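Local coordinates for methyltransferase-like protein (Saccharopolyspora spinosa, PDB 4PNE) that catalyses a [4+2] cycloaddition in spinosyn biosynthesis, built on the fold of an S-adenosylmethionine-dependent methyltransferase and holding S-adenosyl-L-homocysteine, at residues G55-G63 with G100-L108; A111-T122 with L140-A151. One frame throughout, in Å; residues are numbered along the deposited sequence.

Interaction 1. Residues G55-G63 with G100-L108; sequences GGPCAIHHG and GCGTGQPAL. With SAH (S-adenosyl-L-homocysteine), chain C.
With CG swung away from its backbone N (chi1 -173°) and the chain bent at chi2, Gln105 lies alongside the backbone of Cys58 and Ala59: CB sits 3.6 Å from Cys58 C, and OE1 comes 3.4 Å from Ala59 CB, while NE2 is bonded to Asp78 in helix 73-88. In His61, CG sits between the backbone N and the carbonyl carbon (chi1 63°), which turns the ring edge toward both Pro106 and the ligand. CE1 is 3.7 Å from Pro106 CG, and ND1 donates to SAH OXT at 2.6 Å, nearly straight and in the ring plane. Since NE2 is bonded to Ala77 O, the ring is fixed at both nitrogens.

Gly100 to Gly104 follows strand 95-99, consistent with the glycine-rich cofactor-binding turn of Rossmann-like, SAM-dependent methyltransferases. Gly100 O accepts from the amino N of SAH, and Gly102 N reaches ribose O3' at 3.0 Å. From the other segment Ile60 N donates to carboxylate O at 2.9 Å, so each carboxylate oxygen has a donor from 55-63. One water knits the segments together, giving hydrogens to Cys58 O and SAH O and taking one from Thr103 N. Ile60 CD1 packs 4.1 Å from Gly102 CA.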
# COMPACT_ATOMS: atom_id res chain seq x y z
N GLY A 55 -1.36 5.76 17.22
CA GLY A 55 -1.61 5.07 18.47
C GLY A 55 -1.23 3.60 18.50
O GLY A 55 -1.80 2.86 19.29
N GLY A 56 -0.28 3.21 17.65
CA GLY A 56 0.22 1.83 17.54
C GLY A 56 0.45 1.48 16.07
O GLY A 56 0.27 2.31 15.19
N PRO A 57 0.90 0.24 15.79
CA PRO A 57 1.11 -0.18 14.41
C PRO A 57 -0.17 0.02 13.63
O PRO A 57 -1.22 -0.33 14.14
CB PRO A 57 1.46 -1.66 14.55
CG PRO A 57 2.10 -1.75 15.92
CD PRO A 57 1.28 -0.80 16.76
N CYS A 58 -0.07 0.60 12.44
CA CYS A 58 -1.22 1.10 11.71
C CYS A 58 -1.21 0.75 10.23
O CYS A 58 -0.16 0.42 9.66
CB CYS A 58 -1.29 2.63 11.83
SG CYS A 58 0.12 3.49 11.06
N ALA A 59 -2.37 0.86 9.61
CA ALA A 59 -2.46 0.92 8.15
C ALA A 59 -1.68 2.12 7.62
O ALA A 59 -1.75 3.21 8.16
CB ALA A 59 -3.92 1.00 7.72
N ILE A 60 -0.91 1.93 6.55
CA ILE A 60 -0.23 3.00 5.88
C ILE A 60 -0.83 3.15 4.48
O ILE A 60 -0.16 3.05 3.45
CB ILE A 60 1.27 2.75 5.81
CG1 ILE A 60 1.78 2.20 7.15
CG2 ILE A 60 1.99 4.05 5.43
CD1 ILE A 60 3.27 1.79 7.14
N HIS A 61 -2.12 3.39 4.46
CA HIS A 61 -2.82 3.70 3.22
C HIS A 61 -4.00 4.64 3.55
O HIS A 61 -4.37 4.80 4.72
CB HIS A 61 -3.26 2.41 2.51
CG HIS A 61 -4.24 1.57 3.28
ND1 HIS A 61 -3.93 0.28 3.66
CD2 HIS A 61 -5.50 1.79 3.71
CE1 HIS A 61 -4.96 -0.25 4.30
NE2 HIS A 61 -5.93 0.65 4.34
N HIS A 62 -4.54 5.27 2.52
CA HIS A 62 -5.62 6.25 2.67
C HIS A 62 -6.89 5.61 3.22
O HIS A 62 -7.16 4.41 2.99
CB HIS A 62 -5.93 6.88 1.32
CG HIS A 62 -5.02 8.01 0.95
ND1 HIS A 62 -3.67 8.03 1.25
CD2 HIS A 62 -5.28 9.16 0.29
CE1 HIS A 62 -3.15 9.17 0.83
NE2 HIS A 62 -4.10 9.87 0.22
N GLY A 63 -7.70 6.40 3.89
CA GLY A 63 -9.01 5.95 4.31
C GLY A 63 -10.03 6.10 3.20
O GLY A 63 -9.88 6.93 2.30
N GLY A 100 4.48 -5.30 -0.23
CA GLY A 100 4.62 -4.04 0.47
C GLY A 100 3.67 -3.95 1.65
O GLY A 100 2.78 -3.12 1.66
N CYS A 101 3.90 -4.77 2.66
CA CYS A 101 2.88 -5.06 3.63
C CYS A 101 2.84 -4.06 4.80
O CYS A 101 2.00 -4.21 5.69
CB CYS A 101 3.09 -6.49 4.17
SG CYS A 101 4.70 -6.72 5.05
N GLY A 102 3.72 -3.06 4.79
CA GLY A 102 3.79 -2.09 5.88
C GLY A 102 4.06 -2.81 7.20
O GLY A 102 4.86 -3.76 7.25
N THR A 103 3.37 -2.38 8.26
CA THR A 103 3.56 -3.02 9.57
C THR A 103 2.71 -4.28 9.71
O THR A 103 2.59 -4.86 10.80
CB THR A 103 3.20 -2.05 10.70
OG1 THR A 103 1.82 -1.73 10.61
CG2 THR A 103 4.00 -0.78 10.58
N GLY A 104 2.06 -4.69 8.62
CA GLY A 104 1.21 -5.86 8.63
C GLY A 104 -0.19 -5.66 9.17
O GLY A 104 -0.95 -6.63 9.32
N GLN A 105 -0.58 -4.42 9.48
CA GLN A 105 -1.88 -4.24 10.11
C GLN A 105 -3.05 -4.71 9.19
O GLN A 105 -3.96 -5.38 9.68
CB GLN A 105 -2.04 -2.77 10.55
CG GLN A 105 -3.28 -2.47 11.37
CD GLN A 105 -4.51 -2.19 10.50
OE1 GLN A 105 -4.41 -2.03 9.29
NE2 GLN A 105 -5.67 -2.10 11.12
N PRO A 106 -3.05 -4.37 7.89
CA PRO A 106 -4.12 -4.84 7.03
C PRO A 106 -4.12 -6.37 6.88
O PRO A 106 -5.18 -6.98 6.89
CB PRO A 106 -3.82 -4.13 5.71
CG PRO A 106 -3.09 -2.89 6.10
CD PRO A 106 -2.19 -3.41 7.19
N ALA A 107 -2.95 -6.98 6.73
CA ALA A 107 -2.89 -8.44 6.64
C ALA A 107 -3.47 -9.10 7.89
O ALA A 107 -4.20 -10.07 7.80
CB ALA A 107 -1.48 -8.90 6.43
N LEU A 108 -3.13 -8.58 9.06
CA LEU A 108 -3.61 -9.16 10.29
C LEU A 108 -5.08 -8.92 10.49
O LEU A 108 -5.76 -9.74 11.08
CB LEU A 108 -2.81 -8.61 11.49
CG LEU A 108 -1.38 -9.12 11.50
CD1 LEU A 108 -0.46 -8.28 12.37
CD2 LEU A 108 -1.32 -10.58 11.93
N SAH C . 0.31 -2.14 2.13
CA SAH C . 0.64 -1.53 3.42
CB SAH C . 1.80 -0.54 3.36
CG SAH C . 1.83 0.48 2.25
SD SAH C . 3.18 1.65 2.49
C SAH C . -0.58 -0.86 3.98
O SAH C . -0.61 -0.56 5.16
OXT SAH C . -1.58 -0.72 3.26
C5' SAH C . 4.27 1.02 1.19
C4' SAH C . 4.91 -0.32 1.51
O4' SAH C . 5.56 -0.83 0.36
C3' SAH C . 5.99 -0.26 2.59
O3' SAH C . 5.73 -1.34 3.46
C2' SAH C . 7.28 -0.43 1.81
O2' SAH C . 8.39 -0.97 2.53
C1' SAH C . 6.83 -1.35 0.68
N9 SAH C . 7.76 -1.35 -0.46
C8 SAH C . 8.31 -0.31 -1.15
N7 SAH C . 9.14 -0.79 -2.10
C5 SAH C . 9.13 -2.14 -2.01
C6 SAH C . 9.80 -3.13 -2.70
N6 SAH C . 10.63 -2.85 -3.69
N1 SAH C . 9.56 -4.42 -2.39
C2 SAH C . 8.69 -4.76 -1.37
N3 SAH C . 8.06 -3.79 -0.65
C4 SAH C . 8.27 -2.49 -0.99
O HOH W 1 0.73 -1.37 7.61

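Interaction 2. Residues A111-T122 with L140-A151; sequences ARDNAIQITGIT and LSHRVDFSCVDA. With SAH (S-adenosyl-L-homocysteine), chain C.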
# COMPACT_ATOMS: atom_id res chain seq x y z
N ALA A 111 -6.60 -11.60 8.31
CA ALA A 111 -6.29 -12.92 8.82
C ALA A 111 -7.13 -13.25 10.05
O ALA A 111 -7.34 -14.41 10.37
CB ALA A 111 -4.84 -13.04 9.14
N ARG A 112 -7.61 -12.24 10.77
CA ARG A 112 -8.41 -12.55 11.97
C ARG A 112 -9.63 -13.41 11.61
O ARG A 112 -9.97 -14.34 12.35
CB ARG A 112 -8.83 -11.26 12.68
CG ARG A 112 -9.37 -11.49 14.08
CD ARG A 112 -10.15 -10.29 14.59
NE ARG A 112 -11.38 -10.07 13.84
CZ ARG A 112 -12.20 -9.04 14.01
NH1 ARG A 112 -11.92 -8.11 14.91
NH2 ARG A 112 -13.29 -8.95 13.26
N ASP A 113 -10.26 -13.11 10.47
CA ASP A 113 -11.58 -13.67 10.12
C ASP A 113 -11.54 -14.54 8.87
O ASP A 113 -12.59 -15.01 8.40
CB ASP A 113 -12.59 -12.53 9.90
CG ASP A 113 -12.80 -11.68 11.13
OD1 ASP A 113 -12.70 -12.22 12.25
OD2 ASP A 113 -13.09 -10.47 10.98
N ASN A 114 -10.35 -14.77 8.34
CA ASN A 114 -10.20 -15.61 7.14
C ASN A 114 -9.10 -16.65 7.35
O ASN A 114 -7.95 -16.31 7.64
CB ASN A 114 -9.86 -14.74 5.92
CG ASN A 114 -11.00 -13.82 5.55
OD1 ASN A 114 -11.86 -14.19 4.77
ND2 ASN A 114 -11.00 -12.60 6.08
N ALA A 115 -9.47 -17.93 7.21
CA ALA A 115 -8.51 -19.01 7.32
C ALA A 115 -7.72 -19.16 6.02
O ALA A 115 -7.97 -20.07 5.20
CB ALA A 115 -9.20 -20.30 7.68
N ILE A 116 -6.79 -18.25 5.84
CA ILE A 116 -5.90 -18.20 4.68
C ILE A 116 -4.48 -18.04 5.16
O ILE A 116 -4.23 -17.88 6.35
CB ILE A 116 -6.26 -17.03 3.73
CG1 ILE A 116 -6.06 -15.66 4.39
CG2 ILE A 116 -7.68 -17.16 3.29
CD1 ILE A 116 -6.37 -14.49 3.48
N GLN A 117 -3.55 -18.12 4.21
CA GLN A 117 -2.14 -17.92 4.49
C GLN A 117 -1.66 -16.68 3.74
O GLN A 117 -1.77 -16.61 2.51
CB GLN A 117 -1.32 -19.15 4.10
CG GLN A 117 -1.40 -20.30 5.11
CD GLN A 117 -2.61 -21.19 4.89
OE1 GLN A 117 -2.58 -22.08 4.05
NE2 GLN A 117 -3.68 -20.95 5.63
N ILE A 118 -1.20 -15.68 4.49
CA ILE A 118 -0.67 -14.46 3.92
C ILE A 118 0.82 -14.42 4.12
O ILE A 118 1.30 -14.59 5.25
CB ILE A 118 -1.29 -13.22 4.54
CG1 ILE A 118 -2.81 -13.26 4.42
CG2 ILE A 118 -0.75 -11.99 3.83
CD1 ILE A 118 -3.54 -12.10 5.13
N THR A 119 1.53 -14.23 3.02
CA THR A 119 2.95 -13.95 2.99
C THR A 119 3.06 -12.44 2.78
O THR A 119 2.76 -11.97 1.71
CB THR A 119 3.66 -14.71 1.84
OG1 THR A 119 3.48 -16.14 2.02
CG2 THR A 119 5.15 -14.38 1.79
N GLY A 120 3.52 -11.69 3.79
CA GLY A 120 3.69 -10.24 3.67
C GLY A 120 5.13 -9.89 3.44
O GLY A 120 5.98 -10.35 4.19
N ILE A 121 5.43 -9.10 2.42
CA ILE A 121 6.79 -8.70 2.15
C ILE A 121 6.95 -7.18 2.19
O ILE A 121 6.06 -6.44 1.79
CB ILE A 121 7.30 -9.22 0.79
CG1 ILE A 121 6.46 -8.69 -0.37
CG2 ILE A 121 7.26 -10.73 0.78
CD1 ILE A 121 7.07 -8.98 -1.76
N THR A 122 8.08 -6.74 2.72
CA THR A 122 8.41 -5.34 2.76
C THR A 122 9.93 -5.20 2.66
O THR A 122 10.64 -6.15 2.93
CB THR A 122 7.90 -4.67 4.02
OG1 THR A 122 8.41 -3.33 4.08
CG2 THR A 122 8.32 -5.46 5.27
N LEU A 140 -1.94 -14.84 15.54
CA LEU A 140 -2.27 -15.06 14.12
C LEU A 140 -1.07 -15.52 13.28
O LEU A 140 -1.16 -15.59 12.06
CB LEU A 140 -2.88 -13.79 13.52
CG LEU A 140 -4.29 -13.52 14.05
CD1 LEU A 140 -4.71 -12.09 13.69
CD2 LEU A 140 -5.31 -14.48 13.53
N SER A 141 0.03 -15.93 13.93
CA SER A 141 1.23 -16.30 13.19
C SER A 141 1.04 -17.63 12.41
O SER A 141 1.80 -17.92 11.53
CB SER A 141 2.45 -16.40 14.12
OG SER A 141 2.44 -17.60 14.85
N HIS A 142 0.01 -18.40 12.72
CA HIS A 142 -0.31 -19.60 11.90
C HIS A 142 -0.88 -19.25 10.53
O HIS A 142 -0.90 -20.11 9.64
CB HIS A 142 -1.30 -20.51 12.63
CG HIS A 142 -2.58 -19.84 13.03
ND1 HIS A 142 -2.64 -18.88 14.03
CD2 HIS A 142 -3.84 -19.98 12.56
CE1 HIS A 142 -3.89 -18.48 14.16
NE2 HIS A 142 -4.64 -19.13 13.28
N ARG A 143 -1.35 -18.00 10.39
CA ARG A 143 -1.94 -17.53 9.13
C ARG A 143 -1.10 -16.51 8.41
O ARG A 143 -1.25 -16.33 7.21
CB ARG A 143 -3.32 -16.94 9.36
CG ARG A 143 -4.36 -17.96 9.72
CD ARG A 143 -5.67 -17.35 10.11
NE ARG A 143 -6.67 -18.37 10.46
CZ ARG A 143 -7.91 -18.10 10.83
NH1 ARG A 143 -8.35 -16.83 10.86
NH2 ARG A 143 -8.73 -19.09 11.11
N VAL A 144 -0.27 -15.74 9.11
CA VAL A 144 0.45 -14.66 8.47
C VAL A 144 1.91 -14.72 8.84
O VAL A 144 2.24 -14.88 10.02
CB VAL A 144 -0.14 -13.28 8.88
CG1 VAL A 144 0.41 -12.18 8.00
CG2 VAL A 144 -1.65 -13.31 8.81
N ASP A 145 2.79 -14.60 7.85
CA ASP A 145 4.21 -14.40 8.13
C ASP A 145 4.79 -13.30 7.25
O ASP A 145 4.27 -12.94 6.18
CB ASP A 145 5.00 -15.69 7.96
CG ASP A 145 5.19 -16.03 6.53
OD1 ASP A 145 4.19 -16.06 5.80
OD2 ASP A 145 6.36 -16.26 6.14
N PHE A 146 5.87 -12.72 7.74
CA PHE A 146 6.46 -11.54 7.17
C PHE A 146 7.92 -11.73 6.90
O PHE A 146 8.62 -12.33 7.72
CB PHE A 146 6.25 -10.38 8.13
CG PHE A 146 4.83 -10.10 8.42
CD1 PHE A 146 4.05 -9.40 7.52
CD2 PHE A 146 4.23 -10.57 9.58
CE1 PHE A 146 2.73 -9.16 7.78
CE2 PHE A 146 2.91 -10.32 9.83
CZ PHE A 146 2.16 -9.60 8.92
N SER A 147 8.37 -11.18 5.78
CA SER A 147 9.76 -11.23 5.38
C SER A 147 10.24 -10.00 4.66
O SER A 147 9.45 -9.24 4.07
CB SER A 147 10.02 -12.46 4.51
OG SER A 147 9.18 -12.46 3.39
N CYS A 148 11.55 -9.81 4.70
CA CYS A 148 12.20 -8.71 4.01
C CYS A 148 12.59 -9.16 2.62
O CYS A 148 13.62 -9.81 2.44
CB CYS A 148 13.44 -8.25 4.77
SG CYS A 148 14.10 -6.67 4.18
N VAL A 149 11.76 -8.77 1.66
CA VAL A 149 11.81 -9.25 0.29
C VAL A 149 11.52 -8.07 -0.63
O VAL A 149 10.59 -7.29 -0.38
CB VAL A 149 10.79 -10.38 0.05
CG1 VAL A 149 10.65 -10.73 -1.44
CG2 VAL A 149 11.15 -11.61 0.84
N ASP A 150 12.32 -7.94 -1.68
CA ASP A 150 12.14 -6.95 -2.73
C ASP A 150 11.19 -7.47 -3.81
O ASP A 150 11.47 -8.46 -4.45
CB ASP A 150 13.51 -6.61 -3.35
CG ASP A 150 13.46 -5.42 -4.30
OD1 ASP A 150 12.39 -5.06 -4.84
OD2 ASP A 150 14.55 -4.85 -4.53
N ALA A 151 10.08 -6.78 -4.03
CA ALA A 151 9.07 -7.23 -4.96
C ALA A 151 9.57 -7.24 -6.39
O ALA A 151 8.97 -7.89 -7.23
CB ALA A 151 7.81 -6.35 -4.84
N SAH C . 0.31 -2.14 2.13
CA SAH C . 0.64 -1.53 3.42
CB SAH C . 1.80 -0.54 3.36
CG SAH C . 1.83 0.48 2.25
SD SAH C . 3.18 1.65 2.49
C SAH C . -0.58 -0.86 3.98
O SAH C . -0.61 -0.56 5.16
OXT SAH C . -1.58 -0.72 3.26
C5' SAH C . 4.27 1.02 1.19
C4' SAH C . 4.91 -0.32 1.51
O4' SAH C . 5.56 -0.83 0.36
C3' SAH C . 5.99 -0.26 2.59
O3' SAH C . 5.73 -1.34 3.46
C2' SAH C . 7.28 -0.43 1.81
O2' SAH C . 8.39 -0.97 2.53
C1' SAH C . 6.83 -1.35 0.68
N9 SAH C . 7.76 -1.35 -0.46
C8 SAH C . 8.31 -0.31 -1.15
N7 SAH C . 9.14 -0.79 -2.10
C5 SAH C . 9.13 -2.14 -2.01
C6 SAH C . 9.80 -3.13 -2.70
N6 SAH C . 10.63 -2.85 -3.69
N1 SAH C . 9.56 -4.42 -2.39
C2 SAH C . 8.69 -4.76 -1.37
N3 SAH C . 8.06 -3.79 -0.65
C4 SAH C . 8.27 -2.49 -0.99
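The Arg143 guanidinium has Ala115 CA over the centre of one face, with the Asn114 carbonyl nearer the rim of that face, and the carbonyls of Ala111 and Arg112 at its edge. NH1 donates to Ala111 O at 2.7 Å, within 1° of the guanidinium plane; its bond to Arg112 O is weak. The arm runs extended from CG to NE, carrying the charged end across to the close of helix 105-113, whose C-terminal carbonyls probably suit a positive group. Beside it Leu140 CD2 packs against Ala111 O, and Ala111 CB presses on Val144 CG2 at 3.2 Å, a tight fit. The Phe146 ring stands obliquely to Gly120, its CD1 4.0 Å from Gly120 CA.

Strands 117-122 and 144-148 run parallel, with Ile118 N bonded to Arg143 O at 2.8 Å and Gly120 N to Asp145 O almost straight (177°). Asp145, Ser147 and Val149 give their N-H groups in turn to Ile118 O, Gly120 O and Thr122 O. Near the C-terminal ends of the strands, Ile121 CG2 meets Val149 CB at 3.6 Å, and there the ligand is held: Thr122 OG1 accepts from SAH O2' at 2.8 Å, Asp150 OD1 accepts from N6, and Ala151 N donates to N1 at 2.9 Å. These are the two strands of a beta-alpha-beta unit, joined through helix 125-138, in the Rossmann-like methyltransferase sheet, with ribose and adenine bound at its carboxyl edge.

In the fold
Coming from the N terminus, the chain leaves helix 36-54 into the 55-63 loop, runs through helix 73-88 and strand 95-99, and returns at 100-108, where interaction 1 closes that loop. Interaction 2 opens afterwards, at the end of helix 105-113, and closes across helix 125-138. The two are therefore in series, neither nested nor crossed, but share helix 105-113. They also touch: Cys101 N lies 2.9 Å from Ile121 O, a probable hydrogen bond, and Leu140 CD1 packs on Leu108 O. Interaction 1 ties an N-terminal loop to the glycine-rich turn, interaction 2 joins strand 144-148, at one border of the sheet, to its neighbour 117-122, and SAH spans both.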